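Local coordinates for protein yncA (Salmonella typhimurium, PDB 3DR6) that probably transfers an acetyl group from acetyl-coenzyme A to an acceptor substrate, as a member of the GNAT acetyltransferase family, at residues T5-D10 with V56-E61; A16-Y21 with R35-D40; G122-N127 with F152-D157; A143-V148 with L158-L163. All blocks are in the same frame, centred on the assembly; numbering follows the deposited sequence. Where two conformers were deposited one is given.

From the N terminus, strand 5-8 waits for strand 56-61, and contact 1 closes a loop that holds helices 14-27 and 39-52. Contact 2 nests inside that loop, joining the first of these helices to the start of the second; Ile17 of its helix packs on Val56, Ala9 and Val58 of contact 1. Contacts 3 and 4 come later in the chain, on the other side of its centre, their centres about 28 Å from that of contact 1. They cross, their segments alternating, and share strand 154-164: contact 3 ties it to the end of strand 118-124, contact 4 to strand 140-151. One mixed sheet runs through contacts 1, 3 and 4.

Contact 1 of 4, residues T5-D10 with V56-E61; sequences TIRFAD and VLVSEE
Strands 5-8 and 56-61 run antiparallel, their axes 4.7 Å apart at closest approach with 151° between their directions. Thr5 with Glu60 and Arg7 with Val58 form the hydrogen-bonded pairs, two N-H to O bonds each; Ile6 with Ser59 and Phe8 with Leu57 form the non-hydrogen-bonded ones. Beyond the strand, Ala9 N still reaches Val56 O at 2.8 Å.

Thr5, Arg7, Val58 and Glu60 share one face. Arg7 leaves its backbone with CG between N and the carbonyl carbon (chi1 58°), and the extended chain then runs over Val58. Val58 CG2 sits against one face of the guanidinium, 3.4 Å from Arg7 NH1, while Glu60 OE1 arrives at the edge, 2.7 Å from Arg7 NE. The two flat groups stand 89° apart, and the N-H meets OE1 from above the carboxylate plane, making a single-point salt bridge. Arg7 NH1 also bonds Phe8 O at 3.1 Å and pairs with Asp13. Ile6 and Ser59 point to the other face; Ile6 CG2 rests 4.1 Å from Leu57 CB, and Ser59 OG bonds Thr66 on strand 64-73. Leu57 CD2 lies 3.8 Å from CD1 of the Phe8 ring, which makes a cation-pi contact with Arg106 of helix 99-113. Ala9 CB touches Val56 CG1 and Val58 CG1.

Strand 5-8 is one of the two outermost strands of the mixed GNAT sheet within this chain. Carboxylates of Glu60 and Asp13 and a backbone carbonyl should together hold the Arg7 guanidinium against rotation, and its positive charge is probably well balanced.

Contact 2 of 4, residues A16-Y21 with R35-D40; sequences AITEIY and RTVDTD
Van der Waals packing carries much of this contact, with Tyr21 of helix 14-27 meeting Val37 in the approach to helix 39-52. Val37 CG2 lies 3.7 Å from Tyr21 CD2 and nearly as close to CE2, approaching the ring obliquely, and the two side chains cross at about a right angle. Tyr21 has CG anti to its own N (chi1 179°), which carries the ring out to Val37. Thr18, one turn earlier, puts its methyl CG2 3.6 Å from Val37 O and close to the carbonyl carbon of Asp38. Its OG1 is 3.4 Å from Thr39 CA, but spends its hydrogen bond on Cys14 O within its own helix.

The two segments belong to the helical part of the GNAT fold that lies between the first two strands, and the chain here swings from one helix into the next. Asp38 stands at the N-cap of the second, where OD1 accepts from Asn41 N; this ties down the first turn of the helix beside Thr18.

Between the two segments themselves the polar link is through water. A water lies in the plane of the Tyr21 ring, 2.9 Å from Tyr21 OH, and donates to Arg35 O at 2.7 Å, bridging helix and loop. A direct link comes from Asn22, the next residue of the helix, whose OD1 accepts from Val37 N. Arg42 of helix 39-52 makes a cation-pi contact with Tyr21 and also touches Thr18 and Val37.

Contact 3 of 4, residues G122-N127 with F152-D157; sequences GIESQN and FGRWLD
Ser125 N donates to Asp157 O at 3.0 Å, joining the end of strand 118-124 to strand 154-164 in the GNAT sheet. The strand gives way here to a type I turn, Glu124 to Asn127, closed by Asn127 N to Glu124 O. Two side chains flanking Ser125 also reach across. Gln126, bent at CB-CG (chi2 75°), brings NE2 within 3.1 Å of Asp157 OD2. That oxygen lies in the plane of the Gln126 amide, while NE2 meets it from above the carboxylate plane, the two planes being 42° apart. On the other side Glu124, extended, sends OE2 to the edge of the Arg154 guanidinium; at 3.4 Å from Arg154 NH1 the salt bridge is weak, though nearly straight. The same OE2 also touches Leu156 CD2.

One water knits the polar ends together, giving its protons to Glu124 OE2 and Gln126 OE1 and accepting from Asp157 N.

Further out, Asp157 OD1 takes the backbone N of Gln147, in the turn at residues 145-148, which helps hold the carboxylate that Gln126 grips. Asn127 caps the following helix 128-135 through OD1 to Ser130 N, and Trp155 stacks on His117 of the second subunit. Ser125 OG, bonded to Gln144 OE1 and to Thr159 OG1, also packs 3.4 Å from Asp157 CB.

Contact 4 of 4, residues A143-V148 with L158-L163; sequences AQMPQV and LTFMQL
Gln144 NE2 and Thr159 OG1 are modelled only 2.5 Å apart, a very short and bent bond that is doubtful in detail, since Gln144 has two conformers. The amide gets there with CG anti to the backbone N (chi1 -176°) and a bend at chi2. Ser125 completes a small polar cluster on this face of the sheet.

The side chains paired on the other face, Ala143, Met145, Leu158 and Phe160, are apolar. Ala143 CB meets the edge of the Phe160 ring, 3.6 Å from CD1, and the selenium of Met145, a selenomethionine, approaches the ring obliquely at 4.0 Å from Phe160 CE1, a Met-aromatic contact. Trp74 meets this ring edge-to-face. At the turn, Val148 CG2 presses tightly on Leu158 CB at 3.5 Å.

Paired backbone bonds run between Ala143 and Phe160 and between Met145 and Leu158; Leu158 N to Met145 O is 2.9 Å. A type II turn, Met145 to Val148, then bends the chain. Across the dimer, Gln162 of the second subunit bonds Pro146 O, and the two Ala143 residues touch. This is the antiparallel hairpin of strands 140-151 and 154-164 at the edge of the GNAT sheet within this chain, where Gln144 also makes backbone hydrogen bonds to the second subunit.

Contact 1 of 4, residues T5-D10 with V56-E61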
loop_
_atom_site.group_PDB
_atom_site.type_symbol
_atom_site.label_atom_id
_atom_site.label_comp_id
_atom_site.label_asym_id
_atom_site.label_seq_id
_atom_site.Cartn_x
_atom_site.Cartn_y
_atom_site.Cartn_z
ATOM N N THR C 5 9.659 -24.705 -18.241
ATOM C CA THR C 5 8.193 -24.627 -18.215
ATOM C C THR C 5 7.795 -23.749 -17.043
ATOM O O THR C 5 8.596 -23.537 -16.123
ATOM C CB THR C 5 7.535 -26.003 -18.005
ATOM O OG1 THR C 5 8.100 -26.626 -16.837
ATOM C CG2 THR C 5 7.736 -26.908 -19.216
ATOM N N ILE C 6 6.563 -23.244 -17.089
ATOM C CA ILE C 6 5.952 -22.525 -15.972
ATOM C C ILE C 6 4.660 -23.252 -15.652
ATOM O O ILE C 6 3.914 -23.630 -16.554
ATOM C CB ILE C 6 5.668 -21.032 -16.303
ATOM C CG1 ILE C 6 6.981 -20.251 -16.421
ATOM C CG2 ILE C 6 4.778 -20.403 -15.212
ATOM C CD1 ILE C 6 6.840 -18.896 -17.099
ATOM N N ARG C 7 4.421 -23.498 -14.375
ATOM C CA ARG C 7 3.221 -24.206 -13.963
ATOM C C ARG C 7 2.737 -23.609 -12.659
ATOM O O ARG C 7 3.451 -22.826 -12.029
ATOM C CB ARG C 7 3.526 -25.700 -13.777
ATOM C CG ARG C 7 4.630 -25.969 -12.766
ATOM C CD ARG C 7 4.653 -27.437 -12.434
ATOM N NE ARG C 7 5.818 -27.809 -11.644
ATOM C CZ ARG C 7 5.917 -27.646 -10.328
ATOM N NH1 ARG C 7 4.929 -27.099 -9.639
ATOM N NH2 ARG C 7 7.028 -28.016 -9.701
ATOM N N PHE C 8 1.521 -23.963 -12.255
ATOM C CA PHE C 8 1.062 -23.657 -10.908
ATOM C C PHE C 8 1.896 -24.400 -9.875
ATOM O O PHE C 8 2.262 -25.564 -10.078
ATOM C CB PHE C 8 -0.422 -24.011 -10.745
ATOM C CG PHE C 8 -1.330 -23.080 -11.479
ATOM C CD1 PHE C 8 -1.523 -21.779 -11.022
ATOM C CD2 PHE C 8 -1.977 -23.488 -12.639
ATOM C CE1 PHE C 8 -2.351 -20.904 -11.695
ATOM C CE2 PHE C 8 -2.810 -22.608 -13.325
ATOM C CZ PHE C 8 -2.991 -21.317 -12.855
ATOM N N ALA C 9 2.200 -23.711 -8.776
ATOM C CA ALA C 9 2.952 -24.315 -7.681
ATOM C C ALA C 9 2.090 -25.316 -6.907
ATOM O O ALA C 9 0.840 -25.217 -6.915
ATOM C CB ALA C 9 3.508 -23.224 -6.741
ATOM N N ASP C 10 2.771 -26.290 -6.290
ATOM C CA ASP C 10 2.192 -27.270 -5.354
ATOM C C ASP C 10 2.755 -27.020 -3.968
ATOM O O ASP C 10 3.779 -26.334 -3.822
ATOM C CB ASP C 10 2.639 -28.704 -5.696
ATOM C CG ASP C 10 2.246 -29.139 -7.071
ATOM O OD1 ASP C 10 1.355 -28.497 -7.689
ATOM O OD2 ASP C 10 2.821 -30.153 -7.530
ATOM N N VAL C 56 -0.063 -18.949 -7.539
ATOM C CA VAL C 56 1.351 -19.072 -7.222
ATOM C C VAL C 56 1.927 -19.908 -8.364
ATOM O O VAL C 56 1.502 -21.053 -8.574
ATOM C CB VAL C 56 1.613 -19.709 -5.819
ATOM C CG1 VAL C 56 3.120 -19.772 -5.530
ATOM C CG2 VAL C 56 0.903 -18.907 -4.696
ATOM N N LEU C 57 2.830 -19.307 -9.142
ATOM C CA LEU C 57 3.454 -19.977 -10.295
ATOM C C LEU C 57 4.901 -20.319 -9.974
ATOM O O LEU C 57 5.558 -19.607 -9.205
ATOM C CB LEU C 57 3.448 -19.064 -11.520
ATOM C CG LEU C 57 2.088 -18.516 -11.981
ATOM C CD1 LEU C 57 2.289 -17.422 -13.020
ATOM C CD2 LEU C 57 1.182 -19.630 -12.497
ATOM N N VAL C 58 5.405 -21.399 -10.569
ATOM C CA VAL C 58 6.846 -21.642 -10.535
ATOM C C VAL C 58 7.367 -21.822 -11.946
ATOM O O VAL C 58 6.653 -22.365 -12.808
ATOM C CB VAL C 58 7.249 -22.877 -9.670
ATOM C CG1 VAL C 58 6.971 -22.619 -8.192
ATOM C CG2 VAL C 58 6.544 -24.130 -10.155
ATOM N N SER C 59 8.607 -21.374 -12.181
ATOM C CA SER C 59 9.377 -21.823 -13.339
ATOM C C SER C 59 10.205 -23.068 -12.965
ATOM O O SER C 59 10.695 -23.204 -11.838
ATOM C CB SER C 59 10.275 -20.720 -13.924
ATOM O OG SER C 59 11.023 -20.040 -12.933
ATOM N N GLU C 60 10.340 -23.981 -13.918
ATOM C CA GLU C 60 11.013 -25.241 -13.667
ATOM C C GLU C 60 11.909 -25.553 -14.873
ATOM O O GLU C 60 11.562 -25.236 -16.017
ATOM C CB GLU C 60 9.957 -26.325 -13.464
ATOM C CG GLU C 60 10.409 -27.639 -12.841
ATOM C CD GLU C 60 9.255 -28.636 -12.746
ATOM O OE1 GLU C 60 8.097 -28.255 -13.016
ATOM O OE2 GLU C 60 9.497 -29.816 -12.426
ATOM N N GLU C 61 13.064 -26.153 -14.595
ATOM C CA GLU C 61 14.023 -26.592 -15.611
ATOM C C GLU C 61 14.680 -27.855 -15.062
ATOM O O GLU C 61 15.245 -27.839 -13.952
ATOM C CB GLU C 61 15.069 -25.500 -15.846
ATOM C CG GLU C 61 16.109 -25.783 -16.951
ATOM C CD GLU C 61 17.244 -24.762 -16.923
ATOM O OE1 GLU C 61 16.958 -23.548 -17.019
ATOM O OE2 GLU C 61 18.421 -25.165 -16.763
HETATM O O HOH W 1 10.331 -28.156 -17.180
#

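Contact 2 of 4, residues A16-Y21 with R35-D40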
loop_
_atom_site.group_PDB
_atom_site.type_symbol
_atom_site.label_atom_id
_atom_site.label_comp_id
_atom_site.label_asym_id
_atom_site.label_seq_id
_atom_site.Cartn_x
_atom_site.Cartn_y
_atom_site.Cartn_z
ATOM N N ALA C 16 11.462 -24.960 -2.039
ATOM C CA ALA C 16 12.240 -24.217 -3.051
ATOM C C ALA C 16 11.881 -22.712 -3.065
ATOM O O ALA C 16 12.754 -21.848 -3.224
ATOM C CB ALA C 16 12.019 -24.815 -4.429
ATOM N N ILE C 17 10.584 -22.425 -2.942
ATOM C CA ILE C 17 10.077 -21.035 -2.870
ATOM C C ILE C 17 10.709 -20.314 -1.684
ATOM O O ILE C 17 11.185 -19.170 -1.816
ATOM C CB ILE C 17 8.497 -21.005 -2.801
ATOM C CG1 ILE C 17 7.887 -21.441 -4.147
ATOM C CG2 ILE C 17 7.968 -19.626 -2.399
ATOM C CD1 ILE C 17 6.350 -21.619 -4.112
ATOM N N THR C 18 10.730 -20.996 -0.531
ATOM C CA THR C 18 11.336 -20.469 0.695
ATOM C C THR C 18 12.790 -20.064 0.474
ATOM O O THR C 18 13.203 -18.979 0.900
ATOM C CB THR C 18 11.243 -21.488 1.864
ATOM O OG1 THR C 18 9.872 -21.852 2.077
ATOM C CG2 THR C 18 11.810 -20.899 3.167
ATOM N N GLU C 19 13.569 -20.920 -0.191
ATOM C CA GLU C 19 14.963 -20.577 -0.494
ATOM C C GLU C 19 15.059 -19.302 -1.318
ATOM O O GLU C 19 15.861 -18.435 -1.018
ATOM C CB GLU C 19 15.655 -21.693 -1.265
ATOM C CG GLU C 19 15.983 -22.893 -0.458
ATOM C CD GLU C 19 16.875 -23.848 -1.241
ATOM O OE1 GLU C 19 17.071 -23.615 -2.464
ATOM O OE2 GLU C 19 17.371 -24.819 -0.632
ATOM N N ILE C 20 14.247 -19.215 -2.371
ATOM C CA ILE C 20 14.270 -18.058 -3.262
ATOM C C ILE C 20 13.814 -16.783 -2.517
ATOM O O ILE C 20 14.431 -15.720 -2.678
ATOM C CB ILE C 20 13.434 -18.292 -4.537
ATOM C CG1 ILE C 20 14.045 -19.431 -5.364
ATOM C CG2 ILE C 20 13.357 -17.009 -5.356
ATOM C CD1 ILE C 20 13.078 -20.096 -6.363
ATOM N N TYR C 21 12.740 -16.904 -1.728
ATOM C CA TYR C 21 12.227 -15.794 -0.878
ATOM C C TYR C 21 13.309 -15.266 0.075
ATOM O O TYR C 21 13.568 -14.045 0.131
ATOM C CB TYR C 21 10.994 -16.250 -0.067
ATOM C CG TYR C 21 10.434 -15.182 0.848
ATOM C CD1 TYR C 21 9.478 -14.288 0.375
ATOM C CD2 TYR C 21 10.864 -15.058 2.179
ATOM C CE1 TYR C 21 8.960 -13.302 1.206
ATOM C CE2 TYR C 21 10.329 -14.066 3.024
ATOM C CZ TYR C 21 9.378 -13.197 2.515
ATOM O OH TYR C 21 8.831 -12.186 3.298
ATOM N N ARG C 35 13.816 -10.263 7.559
ATOM C CA ARG C 35 14.118 -11.555 8.165
ATOM C C ARG C 35 13.626 -12.740 7.334
ATOM O O ARG C 35 12.607 -12.678 6.629
ATOM C CB ARG C 35 13.590 -11.666 9.606
ATOM C CG ARG C 35 14.379 -10.870 10.651
ATOM C CD ARG C 35 13.601 -9.659 11.135
ATOM N NE ARG C 35 12.563 -10.002 12.115
ATOM C CZ ARG C 35 11.296 -10.329 11.827
ATOM N NH1 ARG C 35 10.866 -10.380 10.566
ATOM N NH2 ARG C 35 10.444 -10.615 12.808
ATOM N N THR C 36 14.384 -13.819 7.444
ATOM C CA THR C 36 14.098 -15.056 6.736
ATOM C C THR C 36 12.904 -15.763 7.381
ATOM O O THR C 36 12.557 -15.495 8.540
ATOM C CB THR C 36 15.320 -15.965 6.768
ATOM O OG1 THR C 36 15.782 -16.071 8.118
ATOM C CG2 THR C 36 16.448 -15.385 5.902
ATOM N N VAL C 37 12.259 -16.646 6.625
ATOM C CA VAL C 37 11.161 -17.436 7.156
ATOM C C VAL C 37 11.498 -18.918 6.971
ATOM O O VAL C 37 12.494 -19.258 6.327
ATOM C CB VAL C 37 9.790 -17.092 6.477
ATOM C CG1 VAL C 37 9.336 -15.654 6.822
ATOM C CG2 VAL C 37 9.826 -17.337 4.951
ATOM N N ASP C 38 10.675 -19.793 7.533
ATOM C CA ASP C 38 10.847 -21.217 7.271
ATOM C C ASP C 38 9.840 -21.746 6.249
ATOM O O ASP C 38 8.954 -21.015 5.810
ATOM C CB ASP C 38 10.842 -22.034 8.573
ATOM C CG ASP C 38 9.574 -21.855 9.394
ATOM O OD1 ASP C 38 8.523 -21.440 8.862
ATOM O OD2 ASP C 38 9.634 -22.158 10.606
ATOM N N THR C 39 9.995 -23.009 5.858
ATOM C CA THR C 39 9.096 -23.625 4.871
ATOM C C THR C 39 7.625 -23.617 5.313
ATOM O O THR C 39 6.736 -23.386 4.488
ATOM C CB THR C 39 9.534 -25.063 4.514
ATOM O OG1 THR C 39 10.879 -25.042 4.017
ATOM C CG2 THR C 39 8.621 -25.670 3.447
ATOM N N ASP C 40 7.373 -23.864 6.603
ATOM C CA ASP C 40 6.000 -23.843 7.137
ATOM C C ASP C 40 5.325 -22.487 6.919
ATOM O O ASP C 40 4.113 -22.409 6.654
ATOM C CB ASP C 40 5.980 -24.202 8.626
ATOM C CG ASP C 40 5.997 -25.707 8.865
ATOM O OD1 ASP C 40 5.083 -26.408 8.364
ATOM O OD2 ASP C 40 6.923 -26.188 9.557
HETATM O O HOH W 2 10.163 -11.877 5.833
#

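Contact 3 of 4, residues G122-N127 with F152-D157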
loop_
_atom_site.group_PDB
_atom_site.type_symbol
_atom_site.label_atom_id
_atom_site.label_comp_id
_atom_site.label_asym_id
_atom_site.label_seq_id
_atom_site.Cartn_x
_atom_site.Cartn_y
_atom_site.Cartn_z
ATOM N N GLY C 122 6.062 -2.791 -7.650
ATOM C CA GLY C 122 6.848 -1.921 -6.762
ATOM C C GLY C 122 8.305 -2.272 -7.022
ATOM O O GLY C 122 8.716 -3.432 -6.859
ATOM N N ILE C 123 9.075 -1.290 -7.480
ATOM C CA ILE C 123 10.423 -1.522 -7.981
ATOM C C ILE C 123 11.354 -0.497 -7.324
ATOM O O ILE C 123 11.017 0.694 -7.245
ATOM C CB ILE C 123 10.469 -1.359 -9.552
ATOM C CG1 ILE C 123 9.457 -2.267 -10.261
ATOM C CG2 ILE C 123 11.885 -1.609 -10.081
ATOM C CD1 ILE C 123 9.268 -1.906 -11.755
ATOM N N GLU C 124 12.506 -0.946 -6.804
ATOM C CA GLU C 124 13.499 0.031 -6.322
ATOM C C GLU C 124 13.872 0.938 -7.496
ATOM O O GLU C 124 14.143 0.447 -8.580
ATOM C CB GLU C 124 14.743 -0.644 -5.775
ATOM C CG GLU C 124 15.566 0.356 -4.958
ATOM C CD GLU C 124 17.003 -0.004 -4.839
ATOM O OE1 GLU C 124 17.417 -1.051 -5.393
ATOM O OE2 GLU C 124 17.725 0.770 -4.159
ATOM N N SER C 125 13.884 2.252 -7.286
ATOM C CA SER C 125 13.913 3.193 -8.400
ATOM C C SER C 125 15.181 3.086 -9.261
ATOM O O SER C 125 15.164 3.441 -10.457
ATOM C CB SER C 125 13.735 4.619 -7.917
ATOM O OG SER C 125 12.489 4.791 -7.251
ATOM N N GLN C 126 16.245 2.571 -8.653
ATOM C CA GLN C 126 17.535 2.457 -9.321
ATOM C C GLN C 126 17.684 1.174 -10.177
ATOM O O GLN C 126 18.663 1.032 -10.962
ATOM C CB GLN C 126 18.666 2.656 -8.289
ATOM C CG GLN C 126 18.723 4.128 -7.705
ATOM C CD GLN C 126 17.605 4.491 -6.639
ATOM O OE1 GLN C 126 16.789 3.645 -6.220
ATOM N NE2 GLN C 126 17.594 5.766 -6.206
ATOM N N ASN C 127 16.685 0.283 -10.089
ATOM C CA ASN C 127 16.664 -0.987 -10.846
ATOM C C ASN C 127 16.196 -0.783 -12.295
ATOM O O ASN C 127 15.039 -1.071 -12.670
ATOM C CB ASN C 127 15.840 -2.053 -10.109
ATOM C CG ASN C 127 16.030 -3.463 -10.670
ATOM O OD1 ASN C 127 16.552 -3.666 -11.776
ATOM N ND2 ASN C 127 15.566 -4.438 -9.921
ATOM N N PHE C 152 19.565 -2.174 4.562
ATOM C CA PHE C 152 21.044 -2.145 4.431
ATOM C C PHE C 152 21.664 -0.776 4.744
ATOM O O PHE C 152 22.681 -0.405 4.147
ATOM C CB PHE C 152 21.459 -2.547 3.010
ATOM C CG PHE C 152 20.897 -3.857 2.547
ATOM C CD1 PHE C 152 20.996 -5.005 3.344
ATOM C CD2 PHE C 152 20.289 -3.953 1.294
ATOM C CE1 PHE C 152 20.470 -6.235 2.899
ATOM C CE2 PHE C 152 19.778 -5.181 0.826
ATOM C CZ PHE C 152 19.858 -6.321 1.630
ATOM N N GLY C 153 21.059 -0.049 5.683
ATOM C CA GLY C 153 21.617 1.187 6.194
ATOM C C GLY C 153 21.350 2.399 5.338
ATOM O O GLY C 153 21.909 3.467 5.592
ATOM N N ARG C 154 20.488 2.245 4.337
ATOM C CA ARG C 154 20.154 3.370 3.455
ATOM C C ARG C 154 18.657 3.557 3.230
ATOM O O ARG C 154 17.906 2.585 3.234
ATOM C CB ARG C 154 20.899 3.256 2.114
ATOM C CG ARG C 154 20.313 2.321 1.074
ATOM C CD ARG C 154 21.264 2.192 -0.130
ATOM N NE ARG C 154 20.620 1.400 -1.174
ATOM C CZ ARG C 154 20.749 0.085 -1.263
ATOM N NH1 ARG C 154 20.132 -0.577 -2.216
ATOM N NH2 ARG C 154 21.531 -0.558 -0.398
ATOM N N TRP C 155 18.232 4.807 3.037
ATOM C CA TRP C 155 16.848 5.066 2.597
ATOM C C TRP C 155 16.723 4.635 1.153
ATOM O O TRP C 155 17.665 4.839 0.358
ATOM C CB TRP C 155 16.488 6.548 2.723
ATOM C CG TRP C 155 16.547 7.044 4.153
ATOM C CD1 TRP C 155 17.413 7.958 4.664
ATOM C CD2 TRP C 155 15.683 6.648 5.234
ATOM N NE1 TRP C 155 17.153 8.157 6.000
ATOM C CE2 TRP C 155 16.101 7.360 6.379
ATOM C CE3 TRP C 155 14.605 5.739 5.342
ATOM C CZ2 TRP C 155 15.467 7.216 7.647
ATOM C CZ3 TRP C 155 13.969 5.591 6.606
ATOM C CH2 TRP C 155 14.409 6.328 7.732
ATOM N N LEU C 156 15.596 4.014 0.822
ATOM C CA LEU C 156 15.336 3.495 -0.514
ATOM C C LEU C 156 14.208 4.256 -1.192
ATOM O O LEU C 156 13.214 4.641 -0.525
ATOM C CB LEU C 156 14.956 2.005 -0.447
ATOM C CG LEU C 156 15.931 1.036 0.215
ATOM C CD1 LEU C 156 15.335 -0.374 0.191
ATOM C CD2 LEU C 156 17.292 1.062 -0.481
ATOM N N ASP C 157 14.358 4.456 -2.513
ATOM C CA ASP C 157 13.330 5.105 -3.334
ATOM C C ASP C 157 12.486 4.035 -4.029
ATOM O O ASP C 157 13.016 2.987 -4.472
ATOM C CB ASP C 157 13.955 6.022 -4.385
ATOM C CG ASP C 157 14.889 7.078 -3.775
ATOM O OD1 ASP C 157 14.828 7.371 -2.554
ATOM O OD2 ASP C 157 15.717 7.608 -4.555
HETATM O O HOH W 3 16.778 3.253 -3.743
#

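Contact 4 of 4, residues A143-V148 with L158-L163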
loop_
_atom_site.group_PDB
_atom_site.type_symbol
_atom_site.label_atom_id
_atom_site.label_comp_id
_atom_site.label_asym_id
_atom_site.label_seq_id
_atom_site.Cartn_x
_atom_site.Cartn_y
_atom_site.Cartn_z
ATOM N N ALA C 143 4.552 6.169 -10.216
ATOM C CA ALA C 143 5.049 6.755 -8.941
ATOM C C ALA C 143 6.572 6.742 -8.869
ATOM O O ALA C 143 7.226 5.783 -9.331
ATOM C CB ALA C 143 4.481 6.026 -7.701
ATOM N N GLN C 144 7.120 7.810 -8.298
ATOM C CA GLN C 144 8.528 7.912 -7.954
ATOM C C GLN C 144 8.612 8.535 -6.555
ATOM O O GLN C 144 8.426 9.741 -6.387
ATOM C CB GLN C 144 9.257 8.783 -8.986
ATOM C CG GLN C 144 10.743 8.878 -8.772
ATOM C CD GLN C 144 11.392 7.540 -8.480
ATOM O OE1 GLN C 144 12.067 7.370 -7.446
ATOM N NE2 GLN C 144 11.166 6.570 -9.363
HETATM N N MSE C 145 8.881 7.694 -5.555
HETATM C CA MSE C 145 8.652 8.066 -4.165
HETATM C C MSE C 145 9.933 7.955 -3.375
HETATM O O MSE C 145 10.327 6.858 -2.991
HETATM C CB MSE C 145 7.558 7.167 -3.581
HETATM C CG MSE C 145 6.242 7.306 -4.384
HETATM SE SE MSE C 145 4.714 6.313 -3.701
HETATM C CE MSE C 145 4.311 7.420 -2.177
ATOM N N PRO C 146 10.618 9.095 -3.168
ATOM C CA PRO C 146 11.928 9.003 -2.478
ATOM C C PRO C 146 11.868 8.657 -0.973
ATOM O O PRO C 146 10.981 9.130 -0.234
ATOM C CB PRO C 146 12.574 10.392 -2.683
ATOM C CG PRO C 146 11.585 11.231 -3.419
ATOM C CD PRO C 146 10.264 10.458 -3.592
ATOM N N GLN C 147 12.809 7.825 -0.552
ATOM C CA GLN C 147 13.067 7.521 0.872
ATOM C C GLN C 147 11.896 6.902 1.661
ATOM O O GLN C 147 11.839 7.041 2.895
ATOM C CB GLN C 147 13.661 8.746 1.610
ATOM C CG GLN C 147 14.931 9.280 0.921
ATOM C CD GLN C 147 15.759 10.263 1.738
ATOM O OE1 GLN C 147 15.697 10.325 2.972
ATOM N NE2 GLN C 147 16.586 11.034 1.022
ATOM N N VAL C 148 10.977 6.234 0.944
ATOM C CA VAL C 148 9.811 5.599 1.570
ATOM C C VAL C 148 10.193 4.226 2.162
ATOM O O VAL C 148 9.495 3.686 3.027
ATOM C CB VAL C 148 8.569 5.512 0.611
ATOM C CG1 VAL C 148 7.987 6.913 0.345
ATOM C CG2 VAL C 148 8.908 4.808 -0.726
ATOM N N LEU C 158 11.184 4.296 -4.108
ATOM C CA LEU C 158 10.246 3.326 -4.701
ATOM C C LEU C 158 9.660 3.876 -5.993
ATOM O O LEU C 158 9.168 5.016 -6.032
ATOM C CB LEU C 158 9.100 3.038 -3.727
ATOM C CG LEU C 158 8.002 2.077 -4.223
ATOM C CD1 LEU C 158 8.601 0.713 -4.480
ATOM C CD2 LEU C 158 6.898 1.946 -3.178
ATOM N N THR C 159 9.681 3.050 -7.026
ATOM C CA THR C 159 8.955 3.338 -8.250
ATOM C C THR C 159 7.736 2.407 -8.286
ATOM O O THR C 159 7.856 1.208 -8.015
ATOM C CB THR C 159 9.878 3.119 -9.479
ATOM O OG1 THR C 159 10.927 4.100 -9.436
ATOM C CG2 THR C 159 9.120 3.257 -10.797
ATOM N N PHE C 160 6.557 2.960 -8.567
ATOM C CA PHE C 160 5.451 2.095 -8.961
ATOM C C PHE C 160 5.304 2.148 -10.462
ATOM O O PHE C 160 5.370 3.224 -11.076
ATOM C CB PHE C 160 4.104 2.462 -8.355
ATOM C CG PHE C 160 3.930 2.062 -6.918
ATOM C CD1 PHE C 160 3.515 3.024 -5.998
ATOM C CD2 PHE C 160 4.127 0.725 -6.488
ATOM C CE1 PHE C 160 3.303 2.678 -4.620
ATOM C CE2 PHE C 160 3.906 0.380 -5.138
ATOM C CZ PHE C 160 3.496 1.371 -4.205
HETATM N N MSE C 161 5.130 0.974 -11.041
HETATM C CA MSE C 161 4.656 0.891 -12.429
HETATM C C MSE C 161 3.339 0.134 -12.484
HETATM O O MSE C 161 3.021 -0.670 -11.592
HETATM C CB MSE C 161 5.695 0.247 -13.326
HETATM C CG MSE C 161 7.039 0.959 -13.269
HETATM SE SE MSE C 161 8.375 0.132 -14.471
HETATM C CE MSE C 161 7.640 0.705 -16.158
ATOM N N GLN C 162 2.540 0.420 -13.494
ATOM C CA GLN C 162 1.257 -0.258 -13.564
ATOM C C GLN C 162 0.840 -0.611 -14.987
ATOM O O GLN C 162 1.295 -0.008 -15.936
ATOM C CB GLN C 162 0.159 0.547 -12.887
ATOM C CG GLN C 162 -0.226 1.863 -13.604
ATOM C CD GLN C 162 -1.249 2.647 -12.797
ATOM O OE1 GLN C 162 -0.894 3.331 -11.803
ATOM N NE2 GLN C 162 -2.519 2.554 -13.204
ATOM N N LEU C 163 -0.042 -1.597 -15.082
ATOM C CA LEU C 163 -0.591 -2.059 -16.354
ATOM C C LEU C 163 -2.081 -2.229 -16.174
ATOM O O LEU C 163 -2.527 -3.010 -15.316
ATOM C CB LEU C 163 0.037 -3.403 -16.779
ATOM C CG LEU C 163 -0.601 -4.103 -17.995
ATOM C CD1 LEU C 163 -0.367 -3.265 -19.282
ATOM C CD2 LEU C 163 -0.007 -5.498 -18.153
#